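Local coordinates for protein RmpA (Streptococcus mutans, PDB 3BJV) that probably serves as the cytoplasmic IIA component of a phosphotransferase system for ascorbate, relaying phosphoryl groups that drive phosphorylation of the incoming substrate, at residues A[54-59]-A[90-95]; A[64-69]-A[101-106]; A[80-85]-A[97-102]. One frame throughout, in Å; residues are numbered along the deposited sequence.

Interactions 2 and 3 are buried, their centres about 5 Å from the centre of the chain, whereas the centre of interaction 1 lies about 14 Å from it and the contact is only partly buried. The two inner contacts hold the same element, strand 96-104: residues 64-69 run parallel to it and residues 80-85 antiparallel, and both pairings use L101 and A102. Their chemistry is backbone hydrogen bonding flanked by aliphatic packing. Interaction 1 instead joins two loops through apolar side chains and a proline laid on a carboxylate. It meets interaction 2 where Y58 O and M66 N, and Y57 OH and H68 O, are hydrogen-bonded, and interaction 3 where F91 and I59 pack on V97.

Interaction 1. Residues A[54-59]-A[90-95]; sequences YGPYYI and TFTDGK
With CG1 beside its backbone N (chi1 -62°) and the chain extended beyond, I59 drives CD1 obliquely against F91, 3.8 Å from F91 CG. Y58 has its ring carbon CG between the backbone N and the carbonyl carbon (chi1 42°), and the side chains of Y58 and F91 cross at about a right angle. Their rings meet edge to edge, F91 CE2 lying 3.5 Å from Y58 OH. The same hydroxyl hydrogen-bonds T51 OG1 on helix 42-54, which anchors the ring.

P56 completes the grip on F91, its CG 3.9 Å from F91 CB. The same proline lies alongside D93, the two running in opposite senses with P56 CG 3.4 Å from D93 OD2, and its CD also touches the hydroxyl of T92. Farther along, I59 CG2 lies 3.8 Å from K95 CD, the lysine chain running alongside the isoleucine and bending in its outer half.

D93 OD1 accepts from K95 N at 3.2 Å, the donor standing well above the carboxylate plane, so the carboxylate both packs on P56 and braces its own loop. W22 and V26 of helix 22-36 also touch F91. The loop 54-59, which leaves helix 42-54 at G55 with positive phi, thus rests on a beta-hairpin connection between strands 88-90 and 96-104: a type I turn, F91 to G94, with a G1 beta bulge at G94, braced by the Asx turn of D93.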
ATOM      1  N   TYR A  54     -17.420  -5.770  -4.481  1.00 18.54           N
ATOM      2  CA  TYR A  54     -16.480  -6.104  -3.403  1.00 19.39           C
ATOM      3  C   TYR A  54     -16.568  -5.166  -2.225  1.00 19.32           C
ATOM      4  O   TYR A  54     -16.031  -5.469  -1.185  1.00 21.14           O
ATOM      5  CB  TYR A  54     -15.041  -6.127  -3.925  1.00 19.87           C
ATOM      6  CG  TYR A  54     -14.659  -7.381  -4.688  1.00 19.28           C
ATOM      7  CD1 TYR A  54     -14.203  -8.505  -3.995  1.00 21.11           C
ATOM      8  CD2 TYR A  54     -14.720  -7.443  -6.097  1.00 15.38           C
ATOM      9  CE1 TYR A  54     -13.839  -9.677  -4.670  1.00 20.24           C
ATOM     10  CE2 TYR A  54     -14.372  -8.606  -6.786  1.00 16.51           C
ATOM     11  CZ  TYR A  54     -13.925  -9.722  -6.048  1.00 20.37           C
ATOM     12  OH  TYR A  54     -13.543 -10.909  -6.636  1.00 22.54           O
ATOM     13  N   GLY A  55     -17.253  -4.038  -2.379  1.00 18.75           N
ATOM     14  CA  GLY A  55     -17.102  -2.902  -1.463  1.00 17.04           C
ATOM     15  C   GLY A  55     -15.881  -2.041  -1.817  1.00 15.85           C
ATOM     16  O   GLY A  55     -15.030  -2.442  -2.593  1.00 14.45           O
ATOM     17  N   PRO A  56     -15.784  -0.849  -1.223  1.00 15.38           N
ATOM     18  CA  PRO A  56     -14.626   0.020  -1.460  1.00 14.58           C
ATOM     19  C   PRO A  56     -13.387  -0.721  -1.031  1.00 13.86           C
ATOM     20  O   PRO A  56     -13.337  -1.216   0.065  1.00 14.63           O
ATOM     21  CB  PRO A  56     -14.853   1.202  -0.493  1.00 15.12           C
ATOM     22  CG  PRO A  56     -16.336   1.196  -0.151  1.00 14.75           C
ATOM     23  CD  PRO A  56     -16.754  -0.281  -0.260  1.00 15.79           C
ATOM     24  N   TYR A  57     -12.392  -0.836  -1.879  1.00 13.20           N
ATOM     25  CA  TYR A  57     -11.148  -1.492  -1.469  1.00 12.90           C
ATOM     26  C   TYR A  57     -10.001  -0.450  -1.472  1.00 11.64           C
ATOM     27  O   TYR A  57      -8.845  -0.811  -1.627  1.00 11.29           O
ATOM     28  CB  TYR A  57     -10.840  -2.739  -2.368  1.00 13.28           C
ATOM     29  CG  TYR A  57     -11.039  -2.450  -3.850  1.00 14.12           C
ATOM     30  CD1 TYR A  57      -9.962  -2.100  -4.675  1.00 10.86           C
ATOM     31  CD2 TYR A  57     -12.339  -2.433  -4.406  1.00 14.70           C
ATOM     32  CE1 TYR A  57     -10.158  -1.807  -6.036  1.00  8.04           C
ATOM     33  CE2 TYR A  57     -12.537  -2.097  -5.740  1.00 14.43           C
ATOM     34  CZ  TYR A  57     -11.433  -1.786  -6.547  1.00 12.50           C
ATOM     35  OH  TYR A  57     -11.671  -1.428  -7.855  1.00 13.20           O
ATOM     36  N   TYR A  58     -10.313   0.840  -1.273  1.00 11.36           N
ATOM     37  CA  TYR A  58      -9.288   1.891  -1.498  1.00 11.31           C
ATOM     38  C   TYR A  58      -9.438   3.100  -0.609  1.00 11.80           C
ATOM     39  O   TYR A  58      -8.924   4.161  -0.874  1.00 12.26           O
ATOM     40  CB  TYR A  58      -9.282   2.297  -2.964  1.00 10.47           C
ATOM     41  CG  TYR A  58     -10.700   2.434  -3.547  1.00 10.80           C
ATOM     42  CD1 TYR A  58     -11.539   3.541  -3.215  1.00  9.19           C
ATOM     43  CD2 TYR A  58     -11.194   1.483  -4.426  1.00  8.04           C
ATOM     44  CE1 TYR A  58     -12.831   3.680  -3.764  1.00  8.25           C
ATOM     45  CE2 TYR A  58     -12.484   1.607  -4.969  1.00 12.33           C
ATOM     46  CZ  TYR A  58     -13.297   2.689  -4.642  1.00 12.10           C
ATOM     47  OH  TYR A  58     -14.577   2.749  -5.202  1.00 11.80           O
ATOM     48  N   ILE A  59     -10.136   2.946   0.485  1.00 13.58           N
ATOM     49  CA  ILE A  59     -10.310   4.056   1.385  1.00 14.34           C
ATOM     50  C   ILE A  59      -9.272   3.863   2.470  1.00 15.94           C
ATOM     51  O   ILE A  59      -9.575   3.285   3.503  1.00 15.20           O
ATOM     52  CB  ILE A  59     -11.787   4.128   1.915  1.00 14.00           C
ATOM     53  CG1 ILE A  59     -12.754   4.360   0.730  1.00 14.91           C
ATOM     54  CG2 ILE A  59     -11.929   5.239   2.939  1.00 14.71           C
ATOM     55  CD1 ILE A  59     -14.196   4.311   1.021  1.00 14.47           C
ATOM     56  N   THR A  90     -20.826   9.573   0.893  1.00 13.23           N
ATOM     57  CA  THR A  90     -20.741   8.352   1.677  1.00 13.78           C
ATOM     58  C   THR A  90     -20.575   7.150   0.758  1.00 15.15           C
ATOM     59  O   THR A  90     -21.369   6.958  -0.152  1.00 16.29           O
ATOM     60  CB  THR A  90     -21.979   8.175   2.562  1.00 14.02           C
ATOM     61  OG1 THR A  90     -22.253   9.402   3.272  1.00 14.62           O
ATOM     62  CG2 THR A  90     -21.747   7.084   3.580  1.00 12.19           C
ATOM     63  N   PHE A  91     -19.519   6.380   0.943  1.00 15.88           N
ATOM     64  CA  PHE A  91     -19.360   5.112   0.197  1.00 19.21           C
ATOM     65  C   PHE A  91     -20.190   3.953   0.793  1.00 21.17           C
ATOM     66  O   PHE A  91     -20.775   4.102   1.866  1.00 23.05           O
ATOM     67  CB  PHE A  91     -17.874   4.733   0.073  1.00 18.34           C
ATOM     68  CG  PHE A  91     -17.180   5.401  -1.084  1.00 17.84           C
ATOM     69  CD1 PHE A  91     -16.948   6.782  -1.083  1.00 17.28           C
ATOM     70  CD2 PHE A  91     -16.801   4.663  -2.203  1.00 15.81           C
ATOM     71  CE1 PHE A  91     -16.312   7.411  -2.186  1.00 18.13           C
ATOM     72  CE2 PHE A  91     -16.160   5.267  -3.286  1.00 15.27           C
ATOM     73  CZ  PHE A  91     -15.917   6.645  -3.286  1.00 14.78           C
ATOM     74  N   THR A  92     -20.255   2.809   0.121  1.00 23.36           N
ATOM     75  CA  THR A  92     -21.226   1.753   0.516  1.00 24.96           C
ATOM     76  C   THR A  92     -20.972   1.147   1.907  1.00 26.06           C
ATOM     77  O   THR A  92     -21.916   0.629   2.523  1.00 27.42           O
ATOM     78  CB  THR A  92     -21.424   0.616  -0.558  1.00 25.19           C
ATOM     79  OG1 THR A  92     -20.168   0.256  -1.164  1.00 26.01           O
ATOM     80  CG2 THR A  92     -22.371   1.057  -1.643  1.00 24.39           C
ATOM     81  N   ASP A  93     -19.734   1.241   2.406  1.00 26.24           N
ATOM     82  CA  ASP A  93     -19.362   0.695   3.733  1.00 26.77           C
ATOM     83  C   ASP A  93     -19.567   1.659   4.917  1.00 26.03           C
ATOM     84  O   ASP A  93     -19.033   1.407   6.024  1.00 25.90           O
ATOM     85  CB  ASP A  93     -17.897   0.202   3.728  1.00 27.12           C
ATOM     86  CG  ASP A  93     -16.935   1.261   3.251  1.00 30.03           C
ATOM     87  OD1 ASP A  93     -17.386   2.403   2.972  1.00 34.44           O
ATOM     88  OD2 ASP A  93     -15.724   0.965   3.146  1.00 34.16           O
ATOM     89  N   GLY A  94     -20.287   2.760   4.653  1.00 25.34           N
ATOM     90  CA  GLY A  94     -20.518   3.856   5.611  1.00 24.25           C
ATOM     91  C   GLY A  94     -19.406   4.888   5.693  1.00 24.08           C
ATOM     92  O   GLY A  94     -19.443   5.782   6.518  1.00 23.53           O
ATOM     93  N   LYS A  95     -18.384   4.761   4.856  1.00 24.08           N
ATOM     94  CA  LYS A  95     -17.227   5.652   4.969  1.00 23.89           C
ATOM     95  C   LYS A  95     -17.416   6.956   4.185  1.00 22.26           C
ATOM     96  O   LYS A  95     -17.881   6.968   3.037  1.00 21.63           O
ATOM     97  CB  LYS A  95     -15.963   4.914   4.578  1.00 23.60           C
ATOM     98  CG  LYS A  95     -15.444   3.994   5.668  1.00 26.09           C
ATOM     99  CD  LYS A  95     -14.191   3.196   5.220  1.00 28.03           C
ATOM    100  CE  LYS A  95     -13.093   3.139   6.333  1.00 36.39           C
ATOM    101  NZ  LYS A  95     -12.545   4.524   6.796  1.00 37.32           N
TER

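Interaction 2. Residues A[64-69]-A[101-106]; sequences MAMPHA and LALAAT
L101 N donates to A65 O over 2.9 Å in a nearly straight bond (169°), and L103 N donates to P67 O at 3.1 Å. These continue the parallel pairing of strand 63-65 with strand 96-104 into the segment after it, where water 1 takes over, donating to A69 O and accepting from A105 N.

Within segment 64-69, H68 turns back on itself. Its CG sits between the backbone N and the carbonyl carbon (chi1 65°), so that ND1, 2.9 Å from M66 O, donates within the imidazole plane and fixes the rotation of the ring. M66 and L103 lie side by side and point the same way, M66 CE pressing on L103 CD2 at 3.4 Å. H68 CB meets the carbonyl of L103, 3.5 Å from L103 O, and P67 CD rests near L101 O.

The imidazole also meets the ring of Y57 edge-to-face and that of H111, while T112 of the second subunit packs on it. The ladder and the water hold the backbone in the loop just after strand 63-65, and the bond to M66 O, with the Y57 and H111 rings around it, orients the imidazole. H68 beside H111 recalls the paired active-site histidines of related EIIA proteins and is consistent with a phosphorylation site here.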
ATOM      1  N   MET A  64     -10.348  10.079   2.701  1.00 12.96           N
ATOM      2  CA  MET A  64      -9.783   9.921   1.364  1.00 13.44           C
ATOM      3  C   MET A  64     -10.033   8.528   0.690  1.00 12.74           C
ATOM      4  O   MET A  64     -10.234   7.513   1.371  1.00 12.68           O
ATOM      5  CB  MET A  64      -8.291  10.309   1.365  1.00 14.03           C
ATOM      6  CG  MET A  64      -7.340   9.279   1.991  1.00 17.62           C
ATOM      7  SD  MET A  64      -7.066   7.756   0.996  1.00 21.95           S
ATOM      8  CE  MET A  64      -5.803   8.324  -0.144  1.00 19.21           C
ATOM      9  N   ALA A  65     -10.038   8.516  -0.639  1.00 11.26           N
ATOM     10  CA  ALA A  65     -10.100   7.314  -1.434  1.00  9.65           C
ATOM     11  C   ALA A  65      -9.022   7.396  -2.514  1.00  9.99           C
ATOM     12  O   ALA A  65      -8.765   8.473  -3.048  1.00  8.95           O
ATOM     13  CB  ALA A  65     -11.475   7.195  -2.071  1.00  9.21           C
ATOM     14  N   MET A  66      -8.390   6.263  -2.829  1.00 10.23           N
ATOM     15  CA  MET A  66      -7.566   6.136  -4.038  1.00 13.10           C
ATOM     16  C   MET A  66      -8.182   5.162  -5.046  1.00 10.50           C
ATOM     17  O   MET A  66      -7.694   4.049  -5.203  1.00 10.16           O
ATOM     18  CB  MET A  66      -6.117   5.738  -3.710  1.00 11.97           C
ATOM     19  CG  MET A  66      -6.021   4.870  -2.542  1.00 16.35           C
ATOM     20  SD  MET A  66      -4.382   4.197  -2.313  1.00 22.64           S
ATOM     21  CE  MET A  66      -4.356   2.981  -3.680  1.00 20.34           C
ATOM     22  N   PRO A  67      -9.251   5.584  -5.757  1.00  9.74           N
ATOM     23  CA  PRO A  67      -9.969   4.663  -6.655  1.00  8.67           C
ATOM     24  C   PRO A  67      -9.040   4.106  -7.764  1.00  8.02           C
ATOM     25  O   PRO A  67      -8.259   4.872  -8.370  1.00  7.63           O
ATOM     26  CB  PRO A  67     -11.047   5.549  -7.290  1.00  9.04           C
ATOM     27  CG  PRO A  67     -11.026   6.849  -6.563  1.00  8.90           C
ATOM     28  CD  PRO A  67      -9.740   6.972  -5.845  1.00  9.70           C
ATOM     29  N   HIS A  68      -9.088   2.797  -7.972  1.00  6.81           N
ATOM     30  CA  HIS A  68      -8.306   2.104  -9.002  1.00  7.83           C
ATOM     31  C   HIS A  68      -8.913   0.726  -9.332  1.00  9.27           C
ATOM     32  O   HIS A  68      -9.837   0.244  -8.664  1.00  9.61           O
ATOM     33  CB  HIS A  68      -6.864   1.906  -8.572  1.00  6.80           C
ATOM     34  CG  HIS A  68      -6.715   1.005  -7.393  1.00  6.11           C
ATOM     35  ND1 HIS A  68      -7.104   1.367  -6.120  1.00  4.16           N
ATOM     36  CD2 HIS A  68      -6.230  -0.251  -7.294  1.00  5.90           C
ATOM     37  CE1 HIS A  68      -6.879   0.368  -5.288  1.00  5.43           C
ATOM     38  NE2 HIS A  68      -6.366  -0.636  -5.980  1.00  7.95           N
ATOM     39  N   ALA A  69      -8.389   0.112 -10.386  1.00 10.72           N
ATOM     40  CA  ALA A  69      -8.741  -1.229 -10.793  1.00 11.55           C
ATOM     41  C   ALA A  69      -7.417  -1.895 -11.238  1.00 13.50           C
ATOM     42  O   ALA A  69      -6.366  -1.257 -11.207  1.00 12.07           O
ATOM     43  CB  ALA A  69      -9.735  -1.162 -11.924  1.00 10.64           C
ATOM     44  N   LEU A 101      -7.936  10.570  -4.902  1.00  9.95           N
ATOM     45  CA  LEU A 101      -6.728  10.473  -5.657  1.00  9.60           C
ATOM     46  C   LEU A 101      -6.767   9.143  -6.452  1.00 10.53           C
ATOM     47  O   LEU A 101      -6.480   8.074  -5.904  1.00 10.24           O
ATOM     48  CB  LEU A 101      -5.513  10.599  -4.738  1.00  8.68           C
ATOM     49  CG  LEU A 101      -4.225  11.203  -5.324  1.00  7.39           C
ATOM     50  CD1 LEU A 101      -3.264  11.610  -4.170  1.00  8.89           C
ATOM     51  CD2 LEU A 101      -3.549  10.195  -6.264  1.00  2.00           C
ATOM     52  N   ALA A 102      -7.200   9.230  -7.711  1.00  9.97           N
ATOM     53  CA  ALA A 102      -7.273   8.075  -8.599  1.00 10.22           C
ATOM     54  C   ALA A 102      -5.894   7.694  -9.076  1.00 10.67           C
ATOM     55  O   ALA A 102      -5.026   8.526  -9.292  1.00 11.84           O
ATOM     56  CB  ALA A 102      -8.132   8.346  -9.748  1.00  9.43           C
ATOM     57  N   LEU A 103      -5.717   6.413  -9.273  1.00 11.16           N
ATOM     58  CA  LEU A 103      -4.424   5.851  -9.442  1.00 11.14           C
ATOM     59  C   LEU A 103      -4.526   5.013 -10.693  1.00 10.66           C
ATOM     60  O   LEU A 103      -5.434   4.155 -10.769  1.00 11.27           O
ATOM     61  CB  LEU A 103      -4.191   4.945  -8.207  1.00 11.79           C
ATOM     62  CG  LEU A 103      -3.097   3.872  -8.093  1.00 13.14           C
ATOM     63  CD1 LEU A 103      -1.803   4.336  -8.846  1.00 14.56           C
ATOM     64  CD2 LEU A 103      -2.817   3.666  -6.600  1.00 10.39           C
ATOM     65  N   ALA A 104      -3.621   5.217 -11.653  1.00  9.31           N
ATOM     66  CA  ALA A 104      -3.407   4.221 -12.721  1.00  8.76           C
ATOM     67  C   ALA A 104      -1.994   3.653 -12.721  1.00  9.38           C
ATOM     68  O   ALA A 104      -1.042   4.396 -13.050  1.00 10.28           O
ATOM     69  CB  ALA A 104      -3.731   4.811 -14.101  1.00  8.29           C
ATOM     70  N   ALA A 105      -1.864   2.358 -12.403  1.00  9.23           N
ATOM     71  CA  ALA A 105      -0.576   1.654 -12.358  1.00 11.43           C
ATOM     72  C   ALA A 105      -0.478   0.545 -13.406  1.00 12.30           C
ATOM     73  O   ALA A 105      -1.409  -0.239 -13.580  1.00 13.54           O
ATOM     74  CB  ALA A 105      -0.309   1.052 -10.937  1.00 11.50           C
ATOM     75  N   THR A 106       0.655   0.446 -14.081  1.00 13.14           N
ATOM     76  CA  THR A 106       0.792  -0.561 -15.147  1.00 13.80           C
ATOM     77  C   THR A 106       1.104  -1.989 -14.636  1.00 14.72           C
ATOM     78  O   THR A 106       1.086  -2.962 -15.414  1.00 14.97           O
ATOM     79  CB  THR A 106       1.811  -0.131 -16.202  1.00 13.44           C
ATOM     80  OG1 THR A 106       3.038   0.242 -15.550  1.00 14.05           O
ATOM     81  CG2 THR A 106       1.252   1.035 -17.061  1.00 10.58           C
TER
HETATM   82  O   HOH W   1      -3.890   0.185 -11.773  1.00 11.04           O

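Interaction 3. Residues A[80-85]-A[97-102]; sequences FSLVTL and VQVLLA
Segments 80-85 and 97-102 pair antiparallel, V83 and L100 forming a hydrogen-bonded pair (V83 N to L100 O 2.8 Å, L100 N to V83 O 2.7 Å) and T84 and V99 the non-hydrogen-bonded pair beside it. L85 N to Q98 O, at 2.9 Å, extends the ladder one way. S81 N to A102 O, at 3.0 Å, extends it the other way. The pair is part of the middle layer of the alpha/beta three-layer sandwich.

On one face T84 and V99 lie side by side, T84 CG2 4.1 Å from V99 CG1. L101, its CG anti to the backbone N (chi1 -150°), spreads both branches along the same face: CD2 reaches F80 CD2 at 3.7 Å, and CD1 meets L82 CD1 obliquely at 4.0 Å. Helices 3-10 and 108-123 pack on F80 here. The other face carries V83 and L100, pointing the same way, and L85 crosses L100, its CD1 4.0 Å from L100 CD1; A25 and S29 of helix 22-36 lie against L100.

The two buried hydroxyls have partners outside the pair, S81 OG at S29 O and T84 OG1 at G16 N. Backbone bonds thus set the register, while largely apolar side chains leave both faces suited to helix packing.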
ATOM      1  N   PHE A  80      -1.904   9.643 -12.103  1.00  6.66           N
ATOM      2  CA  PHE A  80      -2.686   9.960 -10.940  1.00  7.32           C
ATOM      3  C   PHE A  80      -3.585  11.141 -11.259  1.00  7.55           C
ATOM      4  O   PHE A  80      -3.232  11.951 -12.088  1.00  5.40           O
ATOM      5  CB  PHE A  80      -1.790  10.433  -9.790  1.00  7.37           C
ATOM      6  CG  PHE A  80      -0.754   9.458  -9.348  1.00  8.53           C
ATOM      7  CD1 PHE A  80       0.544   9.511  -9.865  1.00 12.55           C
ATOM      8  CD2 PHE A  80      -1.035   8.525  -8.341  1.00 12.97           C
ATOM      9  CE1 PHE A  80       1.520   8.623  -9.426  1.00 13.37           C
ATOM     10  CE2 PHE A  80      -0.027   7.633  -7.863  1.00 12.54           C
ATOM     11  CZ  PHE A  80       1.230   7.701  -8.394  1.00 12.06           C
ATOM     12  N   SER A  81      -4.722  11.246 -10.555  1.00  7.97           N
ATOM     13  CA  SER A  81      -5.450  12.494 -10.468  1.00  8.66           C
ATOM     14  C   SER A  81      -5.793  12.842  -8.992  1.00  8.62           C
ATOM     15  O   SER A  81      -5.644  12.049  -8.099  1.00  9.30           O
ATOM     16  CB  SER A  81      -6.723  12.416 -11.282  1.00  9.09           C
ATOM     17  OG  SER A  81      -7.645  11.599 -10.591  1.00 13.98           O
ATOM     18  N   LEU A  82      -6.223  14.063  -8.755  1.00  8.56           N
ATOM     19  CA  LEU A  82      -6.639  14.484  -7.461  1.00  8.49           C
ATOM     20  C   LEU A  82      -7.843  15.391  -7.649  1.00  8.96           C
ATOM     21  O   LEU A  82      -7.800  16.387  -8.415  1.00  8.48           O
ATOM     22  CB  LEU A  82      -5.510  15.199  -6.734  1.00  8.20           C
ATOM     23  CG  LEU A  82      -5.736  15.421  -5.234  1.00  9.02           C
ATOM     24  CD1 LEU A  82      -4.395  15.385  -4.591  1.00 11.95           C
ATOM     25  CD2 LEU A  82      -6.431  16.759  -4.959  1.00  7.28           C
ATOM     26  N   VAL A  83      -8.911  15.025  -6.944  1.00  9.05           N
ATOM     27  CA  VAL A  83     -10.177  15.725  -6.977  1.00  8.27           C
ATOM     28  C   VAL A  83     -10.540  15.993  -5.499  1.00  8.49           C
ATOM     29  O   VAL A  83     -10.394  15.087  -4.667  1.00  8.99           O
ATOM     30  CB  VAL A  83     -11.259  14.826  -7.639  1.00  8.73           C
ATOM     31  CG1 VAL A  83     -12.689  15.209  -7.171  1.00  9.67           C
ATOM     32  CG2 VAL A  83     -11.158  14.834  -9.197  1.00  6.15           C
ATOM     33  N   THR A  84     -11.016  17.200  -5.181  1.00  7.40           N
ATOM     34  CA  THR A  84     -11.570  17.509  -3.851  1.00  6.97           C
ATOM     35  C   THR A  84     -13.027  17.896  -4.033  1.00  8.09           C
ATOM     36  O   THR A  84     -13.372  18.531  -5.001  1.00  8.66           O
ATOM     37  CB  THR A  84     -10.855  18.684  -3.190  1.00  6.94           C
ATOM     38  OG1 THR A  84     -10.929  19.830  -4.035  1.00  7.59           O
ATOM     39  CG2 THR A  84      -9.353  18.355  -2.892  1.00  5.36           C
ATOM     40  N   LEU A  85     -13.884  17.434  -3.144  1.00  9.06           N
ATOM     41  CA  LEU A  85     -15.325  17.755  -3.128  1.00 10.45           C
ATOM     42  C   LEU A  85     -15.650  18.905  -2.141  1.00 11.54           C
ATOM     43  O   LEU A  85     -14.916  19.125  -1.147  1.00 11.37           O
ATOM     44  CB  LEU A  85     -16.138  16.488  -2.717  1.00  9.42           C
ATOM     45  CG  LEU A  85     -15.887  15.267  -3.603  1.00  8.58           C
ATOM     46  CD1 LEU A  85     -16.523  14.140  -3.006  1.00  9.31           C
ATOM     47  CD2 LEU A  85     -16.505  15.478  -4.978  1.00 12.69           C
ATOM     48  N   VAL A  97     -16.037  10.418   2.317  1.00 16.56           N
ATOM     49  CA  VAL A  97     -14.889  10.809   1.489  1.00 15.31           C
ATOM     50  C   VAL A  97     -15.054  12.197   0.996  1.00 14.37           C
ATOM     51  O   VAL A  97     -16.125  12.562   0.529  1.00 14.34           O
ATOM     52  CB  VAL A  97     -14.658   9.863   0.234  1.00 15.88           C
ATOM     53  CG1 VAL A  97     -13.556  10.387  -0.637  1.00 13.27           C
ATOM     54  CG2 VAL A  97     -14.341   8.421   0.725  1.00 16.29           C
ATOM     55  N   GLN A  98     -13.980  12.971   1.101  1.00 12.84           N
ATOM     56  CA  GLN A  98     -13.937  14.299   0.530  1.00 12.25           C
ATOM     57  C   GLN A  98     -12.795  14.549  -0.468  1.00 11.26           C
ATOM     58  O   GLN A  98     -12.834  15.494  -1.225  1.00  9.24           O
ATOM     59  CB  GLN A  98     -13.923  15.345   1.624  1.00 12.01           C
ATOM     60  CG  GLN A  98     -14.501  16.631   1.091  1.00 16.11           C
ATOM     61  CD  GLN A  98     -14.818  17.638   2.176  1.00 19.99           C
ATOM     62  OE1 GLN A  98     -15.387  18.698   1.893  1.00 18.86           O
ATOM     63  NE2 GLN A  98     -14.476  17.298   3.435  1.00 18.26           N
ATOM     64  N   VAL A  99     -11.758  13.706  -0.441  1.00 12.28           N
ATOM     65  CA  VAL A  99     -10.620  13.848  -1.364  1.00 11.83           C
ATOM     66  C   VAL A  99     -10.415  12.543  -2.130  1.00 11.60           C
ATOM     67  O   VAL A  99     -10.355  11.473  -1.522  1.00 11.55           O
ATOM     68  CB  VAL A  99      -9.305  14.256  -0.653  1.00 12.01           C
ATOM     69  CG1 VAL A  99      -8.226  14.599  -1.668  1.00 10.86           C
ATOM     70  CG2 VAL A  99      -9.531  15.430   0.312  1.00 13.37           C
ATOM     71  N   LEU A 100     -10.310  12.635  -3.461  1.00 11.08           N
ATOM     72  CA  LEU A 100     -10.091  11.439  -4.275  1.00 10.98           C
ATOM     73  C   LEU A 100      -8.814  11.538  -5.107  1.00 10.52           C
ATOM     74  O   LEU A 100      -8.607  12.489  -5.863  1.00 11.66           O
ATOM     75  CB  LEU A 100     -11.321  11.060  -5.130  1.00 10.62           C
ATOM     76  CG  LEU A 100     -12.605  10.921  -4.349  1.00  9.89           C
ATOM     77  CD1 LEU A 100     -13.470  12.149  -4.587  1.00  9.96           C
ATOM     78  CD2 LEU A 100     -13.331   9.693  -4.819  1.00  9.80           C
ATOM     79  N   LEU A 101      -7.936  10.570  -4.902  1.00  9.95           N
ATOM     80  CA  LEU A 101      -6.728  10.473  -5.657  1.00  9.60           C
ATOM     81  C   LEU A 101      -6.767   9.143  -6.452  1.00 10.53           C
ATOM     82  O   LEU A 101      -6.480   8.074  -5.904  1.00 10.24           O
ATOM     83  CB  LEU A 101      -5.513  10.599  -4.738  1.00  8.68           C
ATOM     84  CG  LEU A 101      -4.225  11.203  -5.324  1.00  7.39           C
ATOM     85  CD1 LEU A 101      -3.264  11.610  -4.170  1.00  8.89           C
ATOM     86  CD2 LEU A 101      -3.549  10.195  -6.264  1.00  2.00           C
ATOM     87  N   ALA A 102      -7.200   9.230  -7.711  1.00  9.97           N
ATOM     88  CA  ALA A 102      -7.273   8.075  -8.599  1.00 10.22           C
ATOM     89  C   ALA A 102      -5.894   7.694  -9.076  1.00 10.67           C
ATOM     90  O   ALA A 102      -5.026   8.526  -9.292  1.00 11.84           O
ATOM     91  CB  ALA A 102      -8.132   8.346  -9.748  1.00  9.43           C
TER